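PDB 4Q38: acyltransferase from Actinoplanes teichomyceticus, which probably transfers long-chain acyl groups from acyl-CoA to an amino sugar of the glycopeptide antibiotic teicoplanin. Local coordinates for residues W252-Q257 with R273-T278; E259-E264 with R326-R331. All coordinates share one frame; numbering follows the deposited sequence.

Contact 1: W252-Q257 with R273-T278. With COA (coenzyme A), chain D.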
loop_
_atom_site.group_PDB
_atom_site.type_symbol
_atom_site.label_atom_id
_atom_site.label_comp_id
_atom_site.label_asym_id
_atom_site.label_seq_id
_atom_site.Cartn_x
_atom_site.Cartn_y
_atom_site.Cartn_z
ATOM N N TRP A 252 3.960 2.628 -14.128
ATOM C CA TRP A 252 3.835 3.680 -15.136
ATOM C C TRP A 252 5.180 4.340 -15.411
ATOM O O TRP A 252 5.408 4.853 -16.513
ATOM C CB TRP A 252 2.818 4.710 -14.668
ATOM C CG TRP A 252 3.226 5.440 -13.409
ATOM C CD1 TRP A 252 2.928 5.095 -12.087
ATOM C CD2 TRP A 252 4.035 6.659 -13.308
ATOM N NE1 TRP A 252 3.483 5.990 -11.210
ATOM C CE2 TRP A 252 4.153 6.957 -11.871
ATOM C CE3 TRP A 252 4.658 7.505 -14.228
ATOM C CZ2 TRP A 252 4.855 8.057 -11.403
ATOM C CZ3 TRP A 252 5.365 8.607 -13.741
ATOM C CH2 TRP A 252 5.463 8.872 -12.360
ATOM N N MET A 253 6.076 4.300 -14.411
ATOM C CA MET A 253 7.401 4.947 -14.450
ATOM C C MET A 253 8.337 4.362 -15.487
ATOM O O MET A 253 9.277 5.024 -15.940
ATOM C CB MET A 253 8.126 4.763 -13.119
ATOM C CG MET A 253 7.818 5.763 -12.034
ATOM S SD MET A 253 8.878 5.298 -10.657
ATOM C CE MET A 253 7.781 5.638 -9.294
ATOM N N LEU A 254 8.113 3.097 -15.805
ATOM C CA LEU A 254 8.979 2.376 -16.710
ATOM C C LEU A 254 8.527 2.510 -18.162
ATOM O O LEU A 254 9.139 1.926 -19.038
ATOM C CB LEU A 254 9.059 0.901 -16.300
ATOM C CG LEU A 254 9.932 0.640 -15.063
ATOM C CD1 LEU A 254 9.848 -0.830 -14.654
ATOM C CD2 LEU A 254 11.384 1.056 -15.307
ATOM N N ASP A 255 7.446 3.251 -18.398
ATOM C CA ASP A 255 6.926 3.469 -19.752
ATOM C C ASP A 255 7.876 4.354 -20.561
ATOM O O ASP A 255 8.018 5.536 -20.267
ATOM C CB ASP A 255 5.548 4.120 -19.689
ATOM C CG ASP A 255 4.854 4.191 -21.058
ATOM O OD1 ASP A 255 5.516 4.003 -22.107
ATOM O OD2 ASP A 255 3.630 4.432 -21.071
ATOM N N PRO A 256 8.533 3.785 -21.581
ATOM C CA PRO A 256 9.484 4.580 -22.391
ATOM C C PRO A 256 8.841 5.759 -23.130
ATOM O O PRO A 256 9.549 6.647 -23.594
ATOM C CB PRO A 256 10.032 3.564 -23.401
ATOM C CG PRO A 256 9.685 2.227 -22.849
ATOM C CD PRO A 256 8.406 2.408 -22.087
ATOM N N GLN A 257 7.514 5.786 -23.218
ATOM C CA GLN A 257 6.818 6.930 -23.816
ATOM C C GLN A 257 7.051 8.242 -23.072
ATOM O O GLN A 257 6.850 9.308 -23.637
ATOM C CB GLN A 257 5.324 6.672 -23.909
ATOM C CG GLN A 257 4.928 5.598 -24.905
ATOM C CD GLN A 257 3.430 5.368 -24.886
ATOM O OE1 GLN A 257 2.867 4.971 -23.859
ATOM N NE2 GLN A 257 2.774 5.632 -26.008
ATOM N N ARG A 273 16.860 4.090 -17.262
ATOM C CA ARG A 273 17.936 3.651 -18.167
ATOM C C ARG A 273 18.716 2.438 -17.671
ATOM O O ARG A 273 19.281 1.692 -18.475
ATOM C CB ARG A 273 18.899 4.806 -18.474
ATOM C CG ARG A 273 18.490 5.595 -19.705
ATOM C CD ARG A 273 19.209 6.930 -19.794
ATOM N NE ARG A 273 18.572 7.794 -20.787
ATOM C CZ ARG A 273 18.615 9.124 -20.773
ATOM N NH1 ARG A 273 19.264 9.765 -19.811
ATOM N NH2 ARG A 273 17.997 9.816 -21.718
ATOM N N PHE A 274 18.744 2.233 -16.357
ATOM C CA PHE A 274 19.369 1.042 -15.793
ATOM C C PHE A 274 18.483 -0.214 -15.882
ATOM O O PHE A 274 18.965 -1.326 -15.685
ATOM C CB PHE A 274 19.780 1.287 -14.338
ATOM C CG PHE A 274 20.805 2.379 -14.160
ATOM C CD1 PHE A 274 22.130 2.182 -14.539
ATOM C CD2 PHE A 274 20.450 3.598 -13.587
ATOM C CE1 PHE A 274 23.076 3.185 -14.363
ATOM C CE2 PHE A 274 21.392 4.604 -13.408
ATOM C CZ PHE A 274 22.706 4.399 -13.796
ATOM N N TRP A 275 17.194 -0.038 -16.169
ATOM C CA TRP A 275 16.242 -1.151 -16.157
ATOM C C TRP A 275 16.181 -1.903 -17.456
ATOM O O TRP A 275 16.334 -1.322 -18.523
ATOM C CB TRP A 275 14.850 -0.653 -15.764
ATOM C CG TRP A 275 14.808 -0.331 -14.298
ATOM C CD1 TRP A 275 15.432 0.728 -13.642
ATOM C CD2 TRP A 275 14.128 -1.095 -13.239
ATOM N NE1 TRP A 275 15.196 0.670 -12.289
ATOM C CE2 TRP A 275 14.422 -0.401 -11.980
ATOM C CE3 TRP A 275 13.342 -2.247 -13.211
ATOM C CZ2 TRP A 275 13.926 -0.850 -10.761
ATOM C CZ3 TRP A 275 12.860 -2.694 -11.976
ATOM C CH2 TRP A 275 13.139 -2.004 -10.779
ATOM N N THR A 276 15.961 -3.208 -17.362
ATOM C CA THR A 276 15.738 -4.057 -18.532
ATOM C C THR A 276 14.267 -4.444 -18.558
ATOM O O THR A 276 13.799 -5.161 -17.671
ATOM C CB THR A 276 16.597 -5.331 -18.472
ATOM O OG1 THR A 276 17.976 -4.976 -18.307
ATOM C CG2 THR A 276 16.439 -6.162 -19.756
ATOM N N LEU A 277 13.534 -3.943 -19.550
ATOM C CA LEU A 277 12.104 -4.207 -19.646
ATOM C C LEU A 277 11.885 -5.610 -20.191
ATOM O O LEU A 277 12.583 -6.033 -21.114
ATOM C CB LEU A 277 11.411 -3.171 -20.531
ATOM C CG LEU A 277 11.535 -1.709 -20.082
ATOM C CD1 LEU A 277 10.696 -0.827 -20.995
ATOM C CD2 LEU A 277 11.122 -1.544 -18.617
ATOM N N THR A 278 10.933 -6.333 -19.608
ATOM C CA THR A 278 10.751 -7.751 -19.937
ATOM C C THR A 278 9.409 -8.053 -20.598
ATOM O O THR A 278 9.223 -9.134 -21.153
ATOM C CB THR A 278 10.911 -8.648 -18.689
ATOM O OG1 THR A 278 10.060 -8.171 -17.636
ATOM C CG2 THR A 278 12.348 -8.640 -18.211
HETATM N N1A COA D . 3.018 14.202 -9.606
HETATM C C2A COA D . 3.242 15.398 -10.185
HETATM N N3A COA D . 4.435 15.772 -10.682
HETATM C C4A COA D . 5.498 14.930 -10.614
HETATM C C5A COA D . 5.331 13.605 -9.991
HETATM C C6A COA D . 3.988 13.267 -9.471
HETATM N N6A COA D . 3.719 12.071 -8.891
HETATM N N7A COA D . 6.531 12.999 -10.065
HETATM C C8A COA D . 7.387 13.849 -10.678
HETATM N N9A COA D . 6.771 15.006 -10.991
HETATM C C1B COA D . 7.376 16.168 -11.684
HETATM C C2B COA D . 8.638 16.687 -11.019
HETATM O O2B COA D . 8.324 17.652 -10.020
HETATM C C3B COA D . 9.395 17.264 -12.197
HETATM O O3B COA D . 8.793 18.511 -12.551
HETATM P P3B COA D . 9.553 19.671 -13.388
HETATM O O7A COA D . 10.505 20.245 -12.384
HETATM O O8A COA D . 8.408 20.546 -13.824
HETATM O O9A COA D . 10.225 18.967 -14.543
HETATM C C4B COA D . 9.078 16.268 -13.309
HETATM O O4B COA D . 7.781 15.757 -12.993
HETATM C C5B COA D . 10.092 15.128 -13.445
HETATM O O5B COA D . 10.112 14.346 -12.239
HETATM P P1A COA D . 11.225 13.231 -11.940
HETATM O O1A COA D . 12.528 13.855 -11.518
HETATM O O2A COA D . 11.210 12.275 -13.104
HETATM O O3A COA D . 10.577 12.457 -10.668
HETATM P P2A COA D . 10.758 12.865 -9.121
HETATM O O4A COA D . 12.005 12.218 -8.583
HETATM O O5A COA D . 10.582 14.348 -8.922
HETATM O O6A COA D . 9.457 12.148 -8.499
HETATM C CBP COA D . 8.381 10.175 -7.496
HETATM C CCP COA D . 9.325 10.724 -8.561
HETATM C CDP COA D . 8.311 8.677 -7.743
HETATM C CEP COA D . 8.972 10.461 -6.130
HETATM C CAP COA D . 6.981 10.822 -7.627
HETATM O OAP COA D . 6.494 10.660 -8.961
HETATM C C9P COA D . 5.907 10.316 -6.682
HETATM O O9P COA D . 5.902 10.664 -5.513
HETATM N N8P COA D . 4.963 9.518 -7.192
HETATM C C7P COA D . 3.981 8.836 -6.366
HETATM C C6P COA D . 4.464 7.439 -5.980
HETATM C C5P COA D . 4.590 6.550 -7.207
HETATM O O5P COA D . 4.203 6.939 -8.304
HETATM N N4P COA D . 5.158 5.357 -7.012
HETATM C C3P COA D . 5.135 4.306 -8.025
HETATM C C2P COA D . 3.798 3.588 -8.115
HETATM S S1P COA D . 3.854 2.297 -9.403
#

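Contact 2: E259-E264 with R326-R331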
loop_
_atom_site.group_PDB
_atom_site.type_symbol
_atom_site.label_atom_id
_atom_site.label_comp_id
_atom_site.label_asym_id
_atom_site.label_seq_id
_atom_site.Cartn_x
_atom_site.Cartn_y
_atom_site.Cartn_z
ATOM N N GLU A 259 9.789 9.469 -22.338
ATOM C CA GLU A 259 10.968 10.092 -22.955
ATOM C C GLU A 259 10.616 11.186 -23.963
ATOM O O GLU A 259 11.410 12.098 -24.189
ATOM C CB GLU A 259 11.851 9.025 -23.604
ATOM C CG GLU A 259 12.493 8.074 -22.598
ATOM C CD GLU A 259 12.755 6.682 -23.161
ATOM O OE1 GLU A 259 12.844 5.741 -22.342
ATOM O OE2 GLU A 259 12.864 6.517 -24.405
ATOM N N GLU A 260 9.420 11.098 -24.540
ATOM C CA GLU A 260 8.875 12.151 -25.404
ATOM C C GLU A 260 8.671 13.478 -24.675
ATOM O O GLU A 260 8.694 14.538 -25.299
ATOM C CB GLU A 260 7.532 11.719 -25.994
ATOM C CG GLU A 260 7.646 10.749 -27.159
ATOM C CD GLU A 260 6.374 10.643 -27.978
ATOM O OE1 GLU A 260 6.068 9.521 -28.424
ATOM O OE2 GLU A 260 5.682 11.667 -28.185
ATOM N N TYR A 261 8.459 13.416 -23.361
ATOM C CA TYR A 261 7.957 14.574 -22.617
ATOM C C TYR A 261 8.901 15.068 -21.534
ATOM O O TYR A 261 9.015 16.268 -21.314
ATOM C CB TYR A 261 6.597 14.256 -21.992
ATOM C CG TYR A 261 5.557 13.776 -22.972
ATOM C CD1 TYR A 261 4.752 14.686 -23.668
ATOM C CD2 TYR A 261 5.372 12.417 -23.210
ATOM C CE1 TYR A 261 3.798 14.250 -24.572
ATOM C CE2 TYR A 261 4.418 11.972 -24.110
ATOM C CZ TYR A 261 3.638 12.896 -24.789
ATOM O OH TYR A 261 2.691 12.459 -25.679
ATOM N N LEU A 262 9.571 14.142 -20.857
ATOM C CA LEU A 262 10.449 14.498 -19.751
ATOM C C LEU A 262 11.858 14.717 -20.252
ATOM O O LEU A 262 12.301 14.042 -21.182
ATOM C CB LEU A 262 10.427 13.419 -18.668
ATOM C CG LEU A 262 9.057 13.108 -18.053
ATOM C CD1 LEU A 262 9.168 11.972 -17.042
ATOM C CD2 LEU A 262 8.432 14.346 -17.421
ATOM N N THR A 263 12.562 15.659 -19.636
ATOM C CA THR A 263 13.904 15.998 -20.084
ATOM C C THR A 263 14.968 15.181 -19.360
ATOM O O THR A 263 14.657 14.299 -18.553
ATOM C CB THR A 263 14.189 17.515 -19.991
ATOM O OG1 THR A 263 13.800 18.002 -18.706
ATOM C CG2 THR A 263 13.404 18.275 -21.059
ATOM N N GLU A 264 16.223 15.476 -19.677
ATOM C CA GLU A 264 17.368 14.742 -19.165
ATOM C C GLU A 264 17.574 14.891 -17.665
ATOM O O GLU A 264 18.218 14.056 -17.041
ATOM C CB GLU A 264 18.634 15.171 -19.913
ATOM C CG GLU A 264 18.781 14.478 -21.255
ATOM C CD GLU A 264 18.654 12.973 -21.124
ATOM O OE1 GLU A 264 19.517 12.365 -20.450
ATOM O OE2 GLU A 264 17.688 12.403 -21.679
ATOM N N ARG A 326 -3.691 9.246 -27.182
ATOM C CA ARG A 326 -2.691 8.215 -26.919
ATOM C C ARG A 326 -2.816 7.656 -25.494
ATOM O O ARG A 326 -3.526 8.227 -24.666
ATOM C CB ARG A 326 -1.291 8.765 -27.219
ATOM C CG ARG A 326 -1.193 9.378 -28.616
ATOM C CD ARG A 326 0.095 10.150 -28.808
ATOM N NE ARG A 326 1.245 9.251 -28.792
ATOM C CZ ARG A 326 2.505 9.655 -28.742
ATOM N NH1 ARG A 326 3.482 8.756 -28.725
ATOM N NH2 ARG A 326 2.789 10.954 -28.707
ATOM N N HIS A 327 -2.146 6.533 -25.226
ATOM C CA HIS A 327 -2.318 5.800 -23.963
ATOM C C HIS A 327 -1.024 5.508 -23.255
ATOM O O HIS A 327 0.017 5.290 -23.890
ATOM C CB HIS A 327 -3.092 4.500 -24.183
ATOM C CG HIS A 327 -4.490 4.707 -24.726
ATOM N ND1 HIS A 327 -4.876 4.238 -25.930
ATOM C CD2 HIS A 327 -5.588 5.375 -24.194
ATOM C CE1 HIS A 327 -6.160 4.584 -26.155
ATOM N NE2 HIS A 327 -6.595 5.282 -25.094
ATOM N N TRP A 328 -1.098 5.504 -21.925
ATOM C CA TRP A 328 0.034 5.193 -21.054
ATOM C C TRP A 328 -0.013 3.747 -20.653
ATOM O O TRP A 328 -1.096 3.187 -20.474
ATOM C CB TRP A 328 -0.000 6.078 -19.818
ATOM C CG TRP A 328 0.220 7.552 -20.089
ATOM C CD1 TRP A 328 -0.727 8.576 -20.075
ATOM C CD2 TRP A 328 1.490 8.215 -20.411
ATOM N NE1 TRP A 328 -0.144 9.791 -20.352
ATOM C CE2 TRP A 328 1.184 9.642 -20.567
ATOM C CE3 TRP A 328 2.807 7.785 -20.574
ATOM C CZ2 TRP A 328 2.168 10.577 -20.874
ATOM C CZ3 TRP A 328 3.785 8.734 -20.892
ATOM C CH2 TRP A 328 3.474 10.098 -21.034
ATOM N N HIS A 329 1.158 3.125 -20.501
ATOM C CA HIS A 329 1.232 1.699 -20.202
ATOM C C HIS A 329 2.127 1.399 -19.043
ATOM O O HIS A 329 3.238 1.932 -18.943
ATOM C CB HIS A 329 1.722 0.913 -21.418
ATOM C CG HIS A 329 1.032 1.291 -22.707
ATOM N ND1 HIS A 329 -0.298 1.158 -22.883
ATOM C CD2 HIS A 329 1.539 1.821 -23.896
ATOM C CE1 HIS A 329 -0.633 1.585 -24.119
ATOM N NE2 HIS A 329 0.492 1.990 -24.739
ATOM N N MET A 330 1.653 0.525 -18.159
ATOM C CA MET A 330 2.511 -0.046 -17.130
ATOM C C MET A 330 3.538 -0.931 -17.814
ATOM O O MET A 330 3.188 -1.733 -18.677
ATOM C CB MET A 330 1.698 -0.893 -16.152
ATOM C CG MET A 330 2.510 -1.399 -14.965
ATOM S SD MET A 330 1.602 -2.562 -13.920
ATOM C CE MET A 330 1.703 -4.057 -14.908
ATOM N N ARG A 331 4.803 -0.785 -17.447
ATOM C CA ARG A 331 5.824 -1.674 -17.998
ATOM C C ARG A 331 6.519 -2.397 -16.858
ATOM O O ARG A 331 6.524 -1.917 -15.721
ATOM C CB ARG A 331 6.826 -0.914 -18.875
ATOM C CG ARG A 331 6.217 -0.205 -20.090
ATOM C CD ARG A 331 5.576 -1.153 -21.102
ATOM N NE ARG A 331 6.502 -2.159 -21.632
ATOM C CZ ARG A 331 7.322 -1.969 -22.665
ATOM N NH1 ARG A 331 7.353 -0.807 -23.307
ATOM N NH2 ARG A 331 8.120 -2.950 -23.051
#

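Contact 1: W252-Q257 with R273-T278
CD2 of Leu254 packs against the pyrrole end of the Trp275 indole in an off-centre CH-pi contact, 29° from the ring normal; CD2 of Leu254 is 3.8 Å from CG of Trp275. The two side chains cross at about a right angle. Nearer its backbone, Leu254 meets Leu277, whose CD2 sits 3.9 Å from CB of Leu254. The other methyl of Leu277, CD1, meets CG of Pro256 at 3.7 Å, tip to tip. The side-chain contacts are all apolar; the carbonyl O of Leu254 also rests on CD1 of Leu277, 3.7 Å away.

This is the GNAT-like half of the enzyme: 252-257 leaves the central strand 246-251 in a 3-10 turn, and 273-278 runs into the short edge strand 276-277. Leu254 and Trp275, with Met253, also line the pocket of the decanoylated glucosamine.

Coenzyme A is held on the Trp252 side. NE1 of Trp252 donates to the pantetheine carbonyl O5P over 3.1 Å, bent to 141°. It is with CG set between the backbone N and the carbonyl carbon (chi1 64°) that the indole brings its N-H edge to this oxygen. The ring of Phe296 meets the same indole at a shallow angle. Further along, the backbone N of Gln257 donates to OD1 of Asp255 at 2.9 Å, an Asx turn.

Contact 2: E259-E264 with R326-R331
Arg326 grips the carboxylate of Glu260 end-on with both terminal nitrogens: NH1 donates to OE1 of Glu260 over 2.7 Å, and NH2 donates to OE2 of Glu260 over 3.0 Å. Both bonds are nearly straight, the shorter at 173°, and both oxygens are met on their syn side. The acceptors lie close to the guanidinium plane, but the carboxylate is turned 31° against it, so the bidentate salt bridge is twisted rather than flat. Two bonds of this kind fix the rotation of both groups. The glutamate side chain runs out extended, and the arginine, coming from the opposite direction, bends at its third torsion to bring its end round to the carboxylate.

The bridge belongs to the GNAT-like domain, where it joins the loop following strand 246-251 to the one between helix 313-323 and strand 331-336. Beside it stands Tyr261, whose ring plane is inclined to the guanidinium. Its OH comes within 3.4 Å of NH2 of Arg326, at too poor an angle for a hydrogen bond.

Deeper in, Tyr261 meets the buried Trp328. The rings meet obliquely, the centroids of the Tyr261 ring and the Trp328 six-membered ring 5.6 Å apart. His321 of helix 313-323 meets both rings, and the same helix satisfies the indole N-H, since NE1 of Trp328 is hydrogen-bonded to O of Val318. The backbone N of Trp328 is hydrogen-bonded to OD1 of Asp290, at the start of helix 290-298. What touches the tyrosine is the far corner of the indole: CH2 of Trp328 lies 3.7 Å from CD2 of Tyr261.

From the N terminus, strand 246-251 ends and the chain passes first through 252-257 and soon after through 259-264. Helix 267-272 follows, and contact 1 closes this short loop when 273-278 returns beside the first turn. Contact 2 closes a longer one, from 259-264 past helices 290-298 and 313-323 to 326-331. The loops cross, since 259-264 lies inside the first and 326-331 beyond its end. Two direct bonds link them: Glu264 forms a salt bridge with Arg273, and Asp255 probably accepts from His329. Together they tie the exit of strand 246-251 to edge strand 276-277 and to the approach to strand 331-336.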